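Local coordinates for protein binary enterotoxin of Clostridium perfringens component a (Clostridium perfringens, PDB 5WTZ) that probably transfers ADP-ribose from bound NAD+ to host actin, as the enzymatic half of a two-part clostridial enterotoxin, at residues K16-K27 / A168-L178. Numbering follows the deposited sequence.
Sequences KNSATLWAKKRK and AASYGNDEENL
Arg26 reaches from helix 16-27 to the edge strand 168-171 and grips Ala168 O end-on with two nitrogens, NH1 at 2.9 Å and NH2 at 3.2 Å. NH1 also donates to Ser170 OG at 3.0 Å, a nearly straight bond (163° at the hydrogen). Both acceptors lie in the guanidinium plane, which fixes the rotation of the group. CG of Arg26 sits between the backbone N and the carbonyl carbon (chi1 66°), and a bend at chi3 lays the chain against Trp22: CD stands over the centre of the indole, while Trp22 CZ2 meets one face of the guanidinium. Ser170, whose CB points toward the helix, fits against Ala23, and a water accepts from its N. Lys27 CG comes to 3.2 Å of Ser170 O, which is buried without a hydrogen-bond partner.

Beside this polar end, Leu178 CD1 packs into the corner formed by Ala23 CB, 3.5 Å away, and the chain of Lys24, whose CD approaches that methyl to 3.4 Å, tighter than usual for carbons. Thr20 CG2 leans on the backbone of Glu175 to Asn177.

The loop 172-177 makes the looser, more solvent-exposed side. There Lys24 NZ forms a salt bridge with Glu175 OE2 at 3.2 Å, the two chains crossing at about a right angle. The modelled bond from Lys16 NZ to Asn177 OD1 is too short to be trusted in detail.

The helix thus packs at 100° across the outer strand of a small three-stranded antiparallel sheet in the first of two ADP-ribosyltransferase-like regions, structural packing away from the NAD+ site. The chemistry implies directional attachment at the strand through the planar arginine grip, and partly electrostatic attachment at the loop, where Lys24 pairs with Glu175 and Lys27, beyond salt-bridge distance, may add to the favourable field at its carboxylate.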
ATOM      1  N   LYS A  16     -24.742 -14.665  14.507  1.00 48.04           N
ATOM      2  CA  LYS A  16     -24.221 -13.518  15.184  1.00 50.72           C
ATOM      3  C   LYS A  16     -24.512 -13.560  16.678  1.00 46.37           C
ATOM      4  O   LYS A  16     -23.882 -12.843  17.451  1.00 58.92           O
ATOM      5  CB  LYS A  16     -24.741 -12.275  14.508  1.00 56.48           C
ATOM      6  CG  LYS A  16     -24.316 -11.026  15.151  1.00 52.79           C
ATOM      7  CD  LYS A  16     -25.587 -10.273  15.190  1.00 63.65           C
ATOM      8  CE  LYS A  16     -25.910  -9.755  16.545  1.00 65.36           C
ATOM      9  NZ  LYS A  16     -27.070  -8.846  16.393  1.00 76.51           N
ATOM     10  N   ASN A  17     -25.414 -14.441  17.099  1.00 48.00           N
ATOM     11  CA  ASN A  17     -25.582 -14.688  18.526  1.00 47.11           C
ATOM     12  C   ASN A  17     -24.285 -15.160  19.184  1.00 46.21           C
ATOM     13  O   ASN A  17     -23.760 -14.514  20.095  1.00 46.09           O
ATOM     14  CB  ASN A  17     -26.681 -15.719  18.771  1.00 50.84           C
ATOM     15  CG  ASN A  17     -26.892 -16.001  20.252  1.00 57.89           C
ATOM     16  OD1 ASN A  17     -26.343 -16.559  21.216  0.50 50.07           O
ATOM     17  ND2 ASN A  17     -27.716 -15.177  20.887  1.00 61.50           N
ATOM     18  N   SER A  18     -23.774 -16.292  18.718  1.00 50.99           N
ATOM     19  CA  SER A  18     -22.525 -16.838  19.247  1.00 59.97           C
ATOM     20  C   SER A  18     -21.369 -15.867  19.037  1.00 57.68           C
ATOM     21  O   SER A  18     -20.471 -15.765  19.880  1.00 47.20           O
ATOM     22  CB  SER A  18     -22.189 -18.165  18.582  1.00 61.14           C
ATOM     23  OG  SER A  18     -21.695 -17.924  17.278  1.00 63.45           O
ATOM     24  N   ALA A  19     -21.398 -15.167  17.901  1.00 53.80           N
ATOM     25  CA  ALA A  19     -20.368 -14.193  17.570  1.00 45.92           C
ATOM     26  C   ALA A  19     -20.297 -13.095  18.629  1.00 50.12           C
ATOM     27  O   ALA A  19     -19.210 -12.753  19.095  1.00 47.37           O
ATOM     28  CB  ALA A  19     -20.619 -13.586  16.175  1.00 43.26           C
ATOM     29  N   THR A  20     -21.455 -12.555  19.016  1.00 50.07           N
ATOM     30  CA  THR A  20     -21.494 -11.487  20.012  1.00 49.31           C
ATOM     31  C   THR A  20     -21.101 -12.026  21.379  1.00 49.85           C
ATOM     32  O   THR A  20     -20.479 -11.317  22.169  1.00 45.46           O
ATOM     33  CB  THR A  20     -22.896 -10.804  20.113  1.00 51.02           C
ATOM     34  OG1 THR A  20     -23.908 -11.796  20.330  1.00 51.19           O
ATOM     35  CG2 THR A  20     -23.214  -9.975  18.866  1.00 40.57           C
ATOM     36  N   LEU A  21     -21.459 -13.277  21.654  1.00 45.39           N
ATOM     37  CA  LEU A  21     -21.086 -13.888  22.920  1.00 61.54           C
ATOM     38  C   LEU A  21     -19.570 -13.980  22.957  1.00 63.03           C
ATOM     39  O   LEU A  21     -18.922 -13.389  23.829  1.00 61.49           O
ATOM     40  CB  LEU A  21     -21.716 -15.268  23.085  1.00 56.71           C
ATOM     41  CG  LEU A  21     -21.666 -15.740  24.535  1.00 57.15           C
ATOM     42  CD1 LEU A  21     -22.251 -14.675  25.463  1.00 60.75           C
ATOM     43  CD2 LEU A  21     -22.365 -17.077  24.702  1.00 52.56           C
ATOM     44  N   TRP A  22     -19.028 -14.715  21.988  1.00 59.50           N
ATOM     45  CA  TRP A  22     -17.588 -14.777  21.743  1.00 45.13           C
ATOM     46  C   TRP A  22     -16.963 -13.388  21.826  1.00 47.10           C
ATOM     47  O   TRP A  22     -15.978 -13.188  22.535  1.00 48.00           O
ATOM     48  CB  TRP A  22     -17.312 -15.405  20.379  1.00 43.83           C
ATOM     49  CG  TRP A  22     -15.865 -15.385  19.985  1.00 50.34           C
ATOM     50  CD1 TRP A  22     -14.869 -16.189  20.468  1.00 55.21           C
ATOM     51  CD2 TRP A  22     -15.254 -14.530  19.017  1.00 48.33           C
ATOM     52  NE1 TRP A  22     -13.674 -15.879  19.861  1.00 46.73           N
ATOM     53  CE2 TRP A  22     -13.884 -14.865  18.964  1.00 43.59           C
ATOM     54  CE3 TRP A  22     -15.730 -13.513  18.185  1.00 47.71           C
ATOM     55  CZ2 TRP A  22     -12.990 -14.217  18.121  1.00 39.13           C
ATOM     56  CZ3 TRP A  22     -14.836 -12.873  17.346  1.00 44.53           C
ATOM     57  CH2 TRP A  22     -13.482 -13.230  17.320  1.00 39.10           C
ATOM     58  N   ALA A  23     -17.571 -12.426  21.131  1.00 45.35           N
ATOM     59  CA  ALA A  23     -17.080 -11.057  21.123  1.00 47.37           C
ATOM     60  C   ALA A  23     -17.146 -10.431  22.501  1.00 49.33           C
ATOM     61  O   ALA A  23     -16.334  -9.579  22.844  1.00 42.77           O
ATOM     62  CB  ALA A  23     -17.874 -10.219  20.153  1.00 44.68           C
ATOM     63  N   LYS A  24     -18.123 -10.845  23.292  1.00 57.76           N
ATOM     64  CA  LYS A  24     -18.422 -10.090  24.491  1.00 57.95           C
ATOM     65  C   LYS A  24     -17.412 -10.269  25.578  1.00 56.26           C
ATOM     66  O   LYS A  24     -16.927  -9.298  26.166  1.00 47.31           O
ATOM     67  CB  LYS A  24     -19.806 -10.439  25.006  1.00 65.09           C
ATOM     68  CG  LYS A  24     -20.458  -9.141  25.242  1.00 68.68           C
ATOM     69  CD  LYS A  24     -20.472  -8.523  23.877  1.00 76.55           C
ATOM     70  CE  LYS A  24     -20.816  -7.098  23.956  1.00 89.38           C
ATOM     71  NZ  LYS A  24     -19.707  -6.292  24.559  1.00 95.78           N
ATOM     72  N   LYS A  25     -17.098 -11.524  25.833  1.00 48.19           N
ATOM     73  CA  LYS A  25     -16.099 -11.869  26.811  1.00 49.56           C
ATOM     74  C   LYS A  25     -14.768 -11.297  26.437  1.00 50.31           C
ATOM     75  O   LYS A  25     -14.097 -10.670  27.256  1.00 52.97           O
ATOM     76  CB  LYS A  25     -15.984 -13.363  26.904  1.00 61.97           C
ATOM     77  CG  LYS A  25     -17.312 -13.970  26.823  1.00 68.30           C
ATOM     78  CD  LYS A  25     -17.186 -15.294  26.204  1.00 74.42           C
ATOM     79  CE  LYS A  25     -18.544 -15.759  25.847  1.00 80.42           C
ATOM     80  NZ  LYS A  25     -18.520 -17.169  25.509  1.00 83.57           N
ATOM     81  N   ARG A  26     -14.379 -11.527  25.187  1.00 47.11           N
ATOM     82  CA  ARG A  26     -13.063 -11.108  24.757  1.00 45.69           C
ATOM     83  C   ARG A  26     -13.003  -9.586  24.791  1.00 45.01           C
ATOM     84  O   ARG A  26     -11.962  -9.019  25.084  1.00 55.07           O
ATOM     85  CB  ARG A  26     -12.713 -11.669  23.369  1.00 49.57           C
ATOM     86  CG  ARG A  26     -13.551 -11.156  22.208  1.00 45.70           C
ATOM     87  CD  ARG A  26     -13.346 -12.036  20.975  1.00 44.46           C
ATOM     88  NE  ARG A  26     -11.934 -12.210  20.645  1.00 40.73           N
ATOM     89  CZ  ARG A  26     -11.235 -11.412  19.843  1.00 44.43           C
ATOM     90  NH1 ARG A  26     -11.812 -10.364  19.269  1.00 39.59           N
ATOM     91  NH2 ARG A  26      -9.952 -11.668  19.608  1.00 43.01           N
ATOM     92  N   LYS A  27     -14.132  -8.932  24.549  1.00 45.31           N
ATOM     93  CA  LYS A  27     -14.206  -7.476  24.664  1.00 49.44           C
ATOM     94  C   LYS A  27     -13.956  -7.006  26.100  1.00 52.71           C
ATOM     95  O   LYS A  27     -13.106  -6.145  26.333  1.00 54.24           O
ATOM     96  CB  LYS A  27     -15.560  -6.972  24.177  1.00 43.00           C
ATOM     97  CG  LYS A  27     -15.656  -5.470  24.065  1.00 54.17           C
ATOM     98  CD  LYS A  27     -17.006  -5.072  23.494  1.00 52.19           C
ATOM     99  CE  LYS A  27     -17.295  -3.599  23.712  1.00 52.63           C
ATOM    100  NZ  LYS A  27     -18.551  -3.409  24.487  1.00 54.48           N
ATOM    101  N   ALA A 168      -6.897  -8.461  16.447  1.00 27.51           N
ATOM    102  CA  ALA A 168      -8.260  -8.301  15.969  1.00 29.56           C
ATOM    103  C   ALA A 168      -9.194  -8.182  17.159  1.00 38.21           C
ATOM    104  O   ALA A 168      -9.710  -9.186  17.651  1.00 41.74           O
ATOM    105  CB  ALA A 168      -8.657  -9.474  15.095  1.00 24.77           C
ATOM    106  N   ALA A 169      -9.404  -6.959  17.631  1.00 33.15           N
ATOM    107  CA  ALA A 169     -10.146  -6.742  18.869  1.00 33.86           C
ATOM    108  C   ALA A 169     -11.652  -6.611  18.638  1.00 39.65           C
ATOM    109  O   ALA A 169     -12.090  -6.009  17.651  1.00 37.93           O
ATOM    110  CB  ALA A 169      -9.610  -5.513  19.579  1.00 33.90           C
ATOM    111  N   SER A 170     -12.435  -7.188  19.548  1.00 39.36           N
ATOM    112  CA  SER A 170     -13.891  -7.058  19.524  1.00 33.62           C
ATOM    113  C   SER A 170     -14.275  -5.762  20.222  1.00 40.98           C
ATOM    114  O   SER A 170     -13.863  -5.512  21.355  1.00 46.81           O
ATOM    115  CB  SER A 170     -14.575  -8.253  20.199  1.00 40.35           C
ATOM    116  OG  SER A 170     -14.599  -9.393  19.352  1.00 43.44           O
ATOM    117  N   TYR A 171     -15.059  -4.935  19.541  1.00 33.84           N
ATOM    118  CA  TYR A 171     -15.379  -3.608  20.055  1.00 42.24           C
ATOM    119  C   TYR A 171     -16.662  -3.059  19.428  1.00 44.11           C
ATOM    120  O   TYR A 171     -17.219  -3.650  18.496  1.00 41.78           O
ATOM    121  CB  TYR A 171     -14.211  -2.652  19.790  1.00 39.97           C
ATOM    122  CG  TYR A 171     -14.291  -1.968  18.440  1.00 40.47           C
ATOM    123  CD1 TYR A 171     -14.041  -2.668  17.267  1.00 36.22           C
ATOM    124  CD2 TYR A 171     -14.632  -0.622  18.341  1.00 39.48           C
ATOM    125  CE1 TYR A 171     -14.116  -2.047  16.027  1.00 36.75           C
ATOM    126  CE2 TYR A 171     -14.711   0.003  17.113  1.00 38.18           C
ATOM    127  CZ  TYR A 171     -14.453  -0.712  15.956  1.00 36.83           C
ATOM    128  OH  TYR A 171     -14.535  -0.082  14.732  1.00 31.57           O
ATOM    129  N   GLY A 172     -17.125  -1.925  19.947  1.00 50.72           N
ATOM    130  CA  GLY A 172     -18.292  -1.253  19.402  1.00 52.22           C
ATOM    131  C   GLY A 172     -19.284  -0.828  20.468  1.00 58.23           C
ATOM    132  O   GLY A 172     -19.086  -1.111  21.654  1.00 57.36           O
ATOM    133  N   ASN A 173     -20.346  -0.142  20.042  1.00 59.66           N
ATOM    134  CA  ASN A 173     -21.430   0.262  20.936  1.00 56.88           C
ATOM    135  C   ASN A 173     -22.618  -0.673  20.808  1.00 60.03           C
ATOM    136  O   ASN A 173     -23.127  -1.183  21.806  1.00 68.25           O
ATOM    137  CB  ASN A 173     -21.888   1.696  20.649  1.00 58.87           C
ATOM    138  CG  ASN A 173     -20.764   2.708  20.763  1.00 53.12           C
ATOM    139  OD1 ASN A 173     -20.499   3.462  19.824  1.00 52.82           O
ATOM    140  ND2 ASN A 173     -20.102   2.736  21.915  1.00 50.33           N
ATOM    141  N   ASP A 174     -23.080  -0.871  19.574  1.00 58.32           N
ATOM    142  CA  ASP A 174     -24.098  -1.876  19.307  1.00 60.00           C
ATOM    143  C   ASP A 174     -23.482  -3.195  19.743  1.00 64.42           C
ATOM    144  O   ASP A 174     -22.425  -3.605  19.247  1.00 62.69           O
ATOM    145  CB  ASP A 174     -24.515  -1.884  17.830  1.00 57.76           C
ATOM    146  CG  ASP A 174     -25.597  -2.916  17.519  1.00 57.76           C
ATOM    147  OD1 ASP A 174     -26.180  -3.493  18.464  1.00 64.18           O
ATOM    148  OD2 ASP A 174     -25.871  -3.144  16.321  1.00 57.27           O
ATOM    149  N   GLU A 175     -24.143  -3.848  20.688  1.00 66.91           N
ATOM    150  CA  GLU A 175     -23.521  -4.924  21.425  1.00 69.02           C
ATOM    151  C   GLU A 175     -24.058  -6.280  20.955  1.00 67.11           C
ATOM    152  O   GLU A 175     -23.465  -7.325  21.201  1.00 64.03           O
ATOM    153  CB  GLU A 175     -23.729  -4.678  22.906  1.00 74.65           C
ATOM    154  CG  GLU A 175     -22.423  -4.334  23.573  1.00 80.37           C
ATOM    155  CD  GLU A 175     -22.468  -4.363  25.084  1.00 90.12           C
ATOM    156  OE1 GLU A 175     -22.383  -3.276  25.687  1.00 91.63           O
ATOM    157  OE2 GLU A 175     -22.653  -5.463  25.642  1.00 97.22           O
ATOM    158  N   GLU A 176     -25.184  -6.231  20.267  1.00 67.80           N
ATOM    159  CA  GLU A 176     -25.456  -7.159  19.212  1.00 65.70           C
ATOM    160  C   GLU A 176     -24.701  -6.543  18.023  1.00 58.72           C
ATOM    161  O   GLU A 176     -24.262  -5.397  18.129  1.00 63.28           O
ATOM    162  CB  GLU A 176     -26.965  -7.286  18.946  1.00 68.34           C
ATOM    163  CG  GLU A 176     -27.852  -7.445  20.189  1.00 66.89           C
ATOM    164  CD  GLU A 176     -27.387  -8.555  21.111  1.00 67.72           C
ATOM    165  OE1 GLU A 176     -27.882  -9.689  20.934  1.00 66.61           O
ATOM    166  OE2 GLU A 176     -26.563  -8.281  22.004  1.00 70.31           O
ATOM    167  N   ASN A 177     -24.487  -7.266  16.930  1.00 54.15           N
ATOM    168  CA  ASN A 177     -23.723  -6.708  15.801  1.00 55.10           C
ATOM    169  C   ASN A 177     -22.406  -5.996  16.149  1.00 45.77           C
ATOM    170  O   ASN A 177     -22.221  -4.823  15.836  1.00 50.00           O
ATOM    171  CB  ASN A 177     -24.610  -5.747  14.995  1.00 60.21           C
ATOM    172  CG  ASN A 177     -25.592  -6.483  14.142  1.00 69.95           C
ATOM    173  OD1 ASN A 177     -26.449  -7.206  14.662  1.00 76.53           O
ATOM    174  ND2 ASN A 177     -25.484  -6.325  12.830  1.00 67.31           N
ATOM    175  N   LEU A 178     -21.496  -6.717  16.794  1.00 42.11           N
ATOM    176  CA  LEU A 178     -20.204  -6.163  17.206  1.00 41.26           C
ATOM    177  C   LEU A 178     -19.132  -6.196  16.120  1.00 30.61           C
ATOM    178  O   LEU A 178     -19.120  -7.084  15.263  1.00 45.66           O
ATOM    179  CB  LEU A 178     -19.678  -6.931  18.398  1.00 43.44           C
ATOM    180  CG  LEU A 178     -20.330  -6.483  19.686  1.00 51.25           C
ATOM    181  CD1 LEU A 178     -20.287  -7.677  20.567  1.00 47.98           C
ATOM    182  CD2 LEU A 178     -19.577  -5.320  20.298  1.00 52.87           C
TER
HETATM  183  O   HOH W   1     -10.935  -7.784  21.986  1.00 44.74           O